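Long-range contacts in single-stranded DNA-binding protein WHY1, chloroplastic (Solanum tuberosum, PDB 1L3A), which binds single-stranded DNA as a homotetramer and activates transcription of the pathogenesis-related gene PR-10a in response to elicitation: residues C[97-102]-C[116-121]; C[57-62]-C[70-75]. One frame throughout, in Å; residues are numbered along the deposited sequence.

Interaction 1: residues C[97-102]-C[116-121]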
loop_
_atom_site.group_PDB
_atom_site.type_symbol
_atom_site.label_atom_id
_atom_site.label_comp_id
_atom_site.label_asym_id
_atom_site.label_seq_id
_atom_site.Cartn_x
_atom_site.Cartn_y
_atom_site.Cartn_z
ATOM N N PHE C 97 2.564 -8.651 -24.625
ATOM C CA PHE C 97 1.299 -7.948 -24.412
ATOM C C PHE C 97 1.477 -6.862 -23.345
ATOM O O PHE C 97 1.820 -7.151 -22.200
ATOM C CB PHE C 97 0.205 -8.916 -23.965
ATOM C CG PHE C 97 -1.185 -8.361 -24.118
ATOM C CD1 PHE C 97 -1.897 -8.554 -25.308
ATOM C CD2 PHE C 97 -1.782 -7.633 -23.088
ATOM C CE1 PHE C 97 -3.193 -8.029 -25.472
ATOM C CE2 PHE C 97 -3.072 -7.103 -23.234
ATOM C CZ PHE C 97 -3.786 -7.298 -24.429
ATOM N N SER C 98 1.226 -5.614 -23.706
ATOM C CA SER C 98 1.410 -4.532 -22.754
ATOM C C SER C 98 0.139 -4.216 -21.983
ATOM O O SER C 98 -0.944 -4.198 -22.550
ATOM C CB SER C 98 1.863 -3.279 -23.488
ATOM O OG SER C 98 0.770 -2.740 -24.197
ATOM N N LEU C 99 0.278 -3.958 -20.689
ATOM C CA LEU C 99 -0.868 -3.613 -19.863
ATOM C C LEU C 99 -0.740 -2.158 -19.444
ATOM O O LEU C 99 0.288 -1.759 -18.902
ATOM C CB LEU C 99 -0.921 -4.475 -18.599
ATOM C CG LEU C 99 -1.019 -5.999 -18.647
ATOM C CD1 LEU C 99 -0.893 -6.508 -17.212
ATOM C CD2 LEU C 99 -2.344 -6.459 -19.261
ATOM N N SER C 100 -1.777 -1.372 -19.714
ATOM C CA SER C 100 -1.817 0.034 -19.336
ATOM C C SER C 100 -2.204 0.046 -17.875
ATOM O O SER C 100 -2.623 -0.981 -17.324
ATOM C CB SER C 100 -2.908 0.773 -20.112
ATOM O OG SER C 100 -4.186 0.250 -19.770
ATOM N N VAL C 101 -2.110 1.211 -17.253
ATOM C CA VAL C 101 -2.462 1.327 -15.850
ATOM C C VAL C 101 -3.911 0.906 -15.588
ATOM O O VAL C 101 -4.203 0.315 -14.552
ATOM C CB VAL C 101 -2.269 2.764 -15.345
ATOM C CG1 VAL C 101 -0.811 3.166 -15.471
ATOM C CG2 VAL C 101 -3.163 3.705 -16.134
ATOM N N THR C 102 -4.814 1.211 -16.518
ATOM C CA THR C 102 -6.219 0.861 -16.346
ATOM C C THR C 102 -6.410 -0.652 -16.394
ATOM O O THR C 102 -7.213 -1.214 -15.647
ATOM C CB THR C 102 -7.100 1.530 -17.429
ATOM O OG1 THR C 102 -7.051 2.953 -17.269
ATOM C CG2 THR C 102 -8.538 1.083 -17.296
ATOM N N CYS C 116 -11.715 -11.202 -16.958
ATOM C CA CYS C 116 -11.570 -9.960 -17.697
ATOM C C CYS C 116 -10.895 -10.296 -19.014
ATOM O O CYS C 116 -10.179 -11.287 -19.107
ATOM C CB CYS C 116 -10.756 -8.924 -16.903
ATOM S SG CYS C 116 -9.063 -9.384 -16.432
ATOM N N GLU C 117 -11.155 -9.490 -20.038
ATOM C CA GLU C 117 -10.585 -9.706 -21.362
ATOM C C GLU C 117 -9.973 -8.409 -21.874
ATOM O O GLU C 117 -10.513 -7.335 -21.641
ATOM C CB GLU C 117 -11.673 -10.171 -22.338
ATOM C CG GLU C 117 -11.131 -10.660 -23.682
ATOM C CD GLU C 117 -12.218 -10.869 -24.737
ATOM O OE1 GLU C 117 -12.772 -9.864 -25.243
ATOM O OE2 GLU C 117 -12.520 -12.039 -25.062
ATOM N N PHE C 118 -8.849 -8.518 -22.576
ATOM C CA PHE C 118 -8.162 -7.351 -23.124
ATOM C C PHE C 118 -7.903 -7.535 -24.614
ATOM O O PHE C 118 -7.341 -8.545 -25.037
ATOM C CB PHE C 118 -6.823 -7.131 -22.414
ATOM C CG PHE C 118 -6.941 -6.917 -20.934
ATOM C CD1 PHE C 118 -6.192 -7.689 -20.040
ATOM C CD2 PHE C 118 -7.767 -5.919 -20.423
ATOM C CE1 PHE C 118 -6.264 -7.467 -18.667
ATOM C CE2 PHE C 118 -7.848 -5.688 -19.044
ATOM C CZ PHE C 118 -7.097 -6.460 -18.167
ATOM N N PHE C 119 -8.281 -6.534 -25.399
ATOM C CA PHE C 119 -8.121 -6.576 -26.847
ATOM C C PHE C 119 -7.186 -5.483 -27.356
ATOM O O PHE C 119 -7.441 -4.302 -27.141
ATOM C CB PHE C 119 -9.498 -6.423 -27.493
ATOM C CG PHE C 119 -9.456 -6.129 -28.962
ATOM C CD1 PHE C 119 -9.287 -7.155 -29.887
ATOM C CD2 PHE C 119 -9.605 -4.823 -29.426
ATOM C CE1 PHE C 119 -9.272 -6.888 -31.261
ATOM C CE2 PHE C 119 -9.592 -4.543 -30.795
ATOM C CZ PHE C 119 -9.426 -5.577 -31.715
ATOM N N HIS C 120 -6.109 -5.865 -28.031
ATOM C CA HIS C 120 -5.177 -4.875 -28.558
ATOM C C HIS C 120 -5.049 -5.009 -30.071
ATOM O O HIS C 120 -4.986 -6.116 -30.602
ATOM C CB HIS C 120 -3.803 -5.009 -27.885
ATOM C CG HIS C 120 -3.752 -4.439 -26.500
ATOM N ND1 HIS C 120 -2.620 -4.490 -25.714
ATOM C CD2 HIS C 120 -4.684 -3.781 -25.771
ATOM C CE1 HIS C 120 -2.857 -3.884 -24.564
ATOM N NE2 HIS C 120 -4.102 -3.444 -24.573
ATOM N N ASP C 121 -5.014 -3.871 -30.754
ATOM C CA ASP C 121 -4.925 -3.843 -32.211
ATOM C C ASP C 121 -4.332 -2.501 -32.629
ATOM O O ASP C 121 -4.762 -1.452 -32.149
ATOM C CB ASP C 121 -6.338 -4.018 -32.793
ATOM C CG ASP C 121 -6.370 -4.033 -34.318
ATOM O OD1 ASP C 121 -7.366 -4.551 -34.877
ATOM O OD2 ASP C 121 -5.429 -3.519 -34.957
#
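F97 and H120 face each other as an offset stack, with ring centroids 4.1 Å apart and planes only 5° from parallel. The displacement brings the far end of the phenyl ring under the imidazole: F97 CZ lies 3.3 Å from H120 ND1, each atom over the rim of the other ring. F97 reaches this place because its CG is anti to the backbone N (chi1 -163°), which sends the ring out from its strand to the facing one. The same CZ atom also rests on F118 CB at 3.6 Å, so the tip of F97 is lodged between two side chains that project from one side of strand 116-120. Next along, L99 and F118 meet roughly at right angles, L99 CD2 touching F118 CE1 at 4.1 Å; this looser apolar contact extends the aromatic one. With no hydrogen bond between the segments, packing alone joins them directly. The imidazole has a further tether: H120 NE2 makes a weak hydrogen bond to E103, whose carboxylate also accepts a bond from the backbone N of S100, the N-cap residue. The helix start and the stacked histidine thus share one acidic residue. Around these side chains, F118 packs against helix 101-108 through S106 and I107, and backbone hydrogen bonds tie F97 to L78 and H120 to K134. The two strands belong to different four-stranded antiparallel sheets; their local axes pass 9.0 Å apart at 115°, and the contact packs the end strand of one sheet against that of the other, beside helix 101-108.

Interaction 2: residues C[57-62]-C[70-75]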
loop_
_atom_site.group_PDB
_atom_site.type_symbol
_atom_site.label_atom_id
_atom_site.label_comp_id
_atom_site.label_asym_id
_atom_site.label_seq_id
_atom_site.Cartn_x
_atom_site.Cartn_y
_atom_site.Cartn_z
ATOM N N SER C 57 8.829 2.490 -17.891
ATOM C CA SER C 57 8.783 3.914 -17.556
ATOM C C SER C 57 7.798 4.833 -18.253
ATOM O O SER C 57 7.478 4.661 -19.420
ATOM C CB SER C 57 10.172 4.541 -17.736
ATOM O OG SER C 57 10.110 5.959 -17.584
ATOM N N PRO C 58 7.292 5.828 -17.521
ATOM C CA PRO C 58 6.359 6.770 -18.138
ATOM C C PRO C 58 7.258 7.710 -18.943
ATOM O O PRO C 58 8.485 7.605 -18.862
ATOM C CB PRO C 58 5.728 7.472 -16.938
ATOM C CG PRO C 58 6.823 7.431 -15.911
ATOM C CD PRO C 58 7.354 6.025 -16.062
ATOM N N GLU C 59 6.670 8.601 -19.730
ATOM C CA GLU C 59 7.462 9.548 -20.504
ATOM C C GLU C 59 7.134 10.961 -20.041
ATOM O O GLU C 59 6.010 11.244 -19.627
ATOM C CB GLU C 59 7.169 9.422 -22.003
ATOM C CG GLU C 59 7.676 8.135 -22.653
ATOM C CD GLU C 59 7.622 8.187 -24.176
ATOM O OE1 GLU C 59 6.518 8.362 -24.737
ATOM O OE2 GLU C 59 8.687 8.054 -24.817
ATOM N N PHE C 60 8.121 11.845 -20.093
ATOM C CA PHE C 60 7.910 13.227 -19.698
ATOM C C PHE C 60 8.272 14.140 -20.854
ATOM O O PHE C 60 9.065 13.772 -21.716
ATOM C CB PHE C 60 8.768 13.581 -18.491
ATOM C CG PHE C 60 8.519 12.719 -17.300
ATOM C CD1 PHE C 60 9.134 11.470 -17.186
ATOM C CD2 PHE C 60 7.677 13.150 -16.277
ATOM C CE1 PHE C 60 8.918 10.661 -16.064
ATOM C CE2 PHE C 60 7.449 12.351 -15.149
ATOM C CZ PHE C 60 8.076 11.100 -15.044
ATOM N N SER C 61 7.680 15.329 -20.871
ATOM C CA SER C 61 7.948 16.312 -21.918
ATOM C C SER C 61 8.177 17.671 -21.269
ATOM O O SER C 61 7.339 18.149 -20.509
ATOM C CB SER C 61 6.772 16.398 -22.893
ATOM O OG SER C 61 7.063 17.270 -23.971
ATOM N N PRO C 62 9.322 18.310 -21.558
ATOM C CA PRO C 62 9.630 19.623 -20.980
ATOM C C PRO C 62 8.647 20.712 -21.400
ATOM O O PRO C 62 7.947 20.582 -22.406
ATOM C CB PRO C 62 11.044 19.895 -21.481
ATOM C CG PRO C 62 11.046 19.229 -22.824
ATOM C CD PRO C 62 10.356 17.910 -22.531
ATOM N N LEU C 70 3.959 15.108 -17.530
ATOM C CA LEU C 70 3.808 13.697 -17.875
ATOM C C LEU C 70 3.100 13.627 -19.225
ATOM O O LEU C 70 1.973 14.102 -19.362
ATOM C CB LEU C 70 2.967 12.971 -16.816
ATOM C CG LEU C 70 2.562 11.528 -17.149
ATOM C CD1 LEU C 70 3.782 10.630 -17.098
ATOM C CD2 LEU C 70 1.507 11.038 -16.166
ATOM N N SER C 71 3.754 13.051 -20.225
ATOM C CA SER C 71 3.146 12.954 -21.547
ATOM C C SER C 71 2.751 11.543 -21.968
ATOM O O SER C 71 2.056 11.367 -22.958
ATOM C CB SER C 71 4.071 13.567 -22.600
ATOM O OG SER C 71 4.050 14.985 -22.508
ATOM N N ARG C 72 3.197 10.540 -21.224
ATOM C CA ARG C 72 2.842 9.163 -21.539
ATOM C C ARG C 72 3.002 8.344 -20.270
ATOM O O ARG C 72 4.038 8.403 -19.620
ATOM C CB ARG C 72 3.742 8.627 -22.657
ATOM C CG ARG C 72 3.332 7.265 -23.220
ATOM C CD ARG C 72 3.720 7.174 -24.688
ATOM N NE ARG C 72 2.981 8.163 -25.474
ATOM C CZ ARG C 72 3.299 8.553 -26.709
ATOM N NH1 ARG C 72 4.358 8.043 -27.329
ATOM N NH2 ARG C 72 2.553 9.460 -27.328
ATOM N N GLU C 73 1.970 7.600 -19.900
ATOM C CA GLU C 73 2.034 6.791 -18.689
ATOM C C GLU C 73 2.920 5.572 -18.884
ATOM O O GLU C 73 3.129 5.109 -20.002
ATOM C CB GLU C 73 0.647 6.303 -18.294
ATOM C CG GLU C 73 -0.438 7.348 -18.356
ATOM C CD GLU C 73 -1.777 6.796 -17.900
ATOM O OE1 GLU C 73 -2.131 5.664 -18.314
ATOM O OE2 GLU C 73 -2.474 7.495 -17.132
ATOM N N GLY C 74 3.455 5.060 -17.793
ATOM C CA GLY C 74 4.254 3.859 -17.896
ATOM C C GLY C 74 3.263 2.705 -18.027
ATOM O O GLY C 74 2.047 2.921 -18.054
ATOM N N MET C 75 3.782 1.487 -18.110
ATOM C CA MET C 75 2.964 0.285 -18.229
ATOM C C MET C 75 3.753 -0.950 -17.811
ATOM O O MET C 75 4.926 -0.873 -17.464
ATOM C CB MET C 75 2.495 0.122 -19.676
ATOM C CG MET C 75 3.636 0.180 -20.666
ATOM S SD MET C 75 3.085 0.522 -22.351
ATOM C CE MET C 75 2.750 2.294 -22.264
HETATM O O HOH W 1 5.601 4.788 -21.266
#
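E59 and R72 lie side by side on one face of a β hairpin, their side chains running the same way from an antiparallel hydrogen-bonded pair. The glutamate chain extends beyond CG, whereas the arginine bends at chi2 and chi3 and brings its guanidinium alongside the carboxylate, the two planes 36° apart. E59 OE1 and R72 NH1 are 3.4 Å apart, a salt bridge that approaches obliquely. Beneath it, E59 N donates a nearly straight bond to R72 O at 2.6 Å (167° at the hydrogen). The pairing is irregular at E59 O, which accepts from S71 N at 3.0 Å and, weakly, from R72 N, so S71 and R72 together face E59 in a classic β bulge. Past the bulge the apolar side chains of F60 and L70 lie on the opposite face. L70 CD1 reaches P58 CB at 3.7 Å because chi1 of 172° holds CG anti to the backbone N, while the contact of CD1 with F60 CE2 is looser, at 4.5 Å. Where the strands part, one water donates to both S57 O and E73 O, and P58 passes close over G74. F197 of a neighbouring subunit packs on S57, P58 and F60. The contact therefore divides by chemistry: a charged pair on the exposed face, probably only modestly stabilising at this length, an apolar face used in subunit packing, and backbone bonds between them that set the register.

Overall arrangement
Strand 68-85 connects the two contacts: it pairs with strand 49-62 in interaction 2 and is the sheet neighbour of strand 88-99, which leads into interaction 1. Their centres are 18 Å apart, yet their margins touch, L99 O lying 3.0 Å from M75 CB and V101 CG2 3.1 Å from E73 OE1. Interaction 2 thus works within one sheet, near the surface, whereas interaction 1 is buried and spans the two sheets. Both also reach the tetramer interface, with H120 meeting E217 and F60 meeting F197 of the same neighbouring subunit. The region required for single-stranded DNA binding, residues 46-51, overlaps the start of strand 49-62, whose far end enters interaction 2.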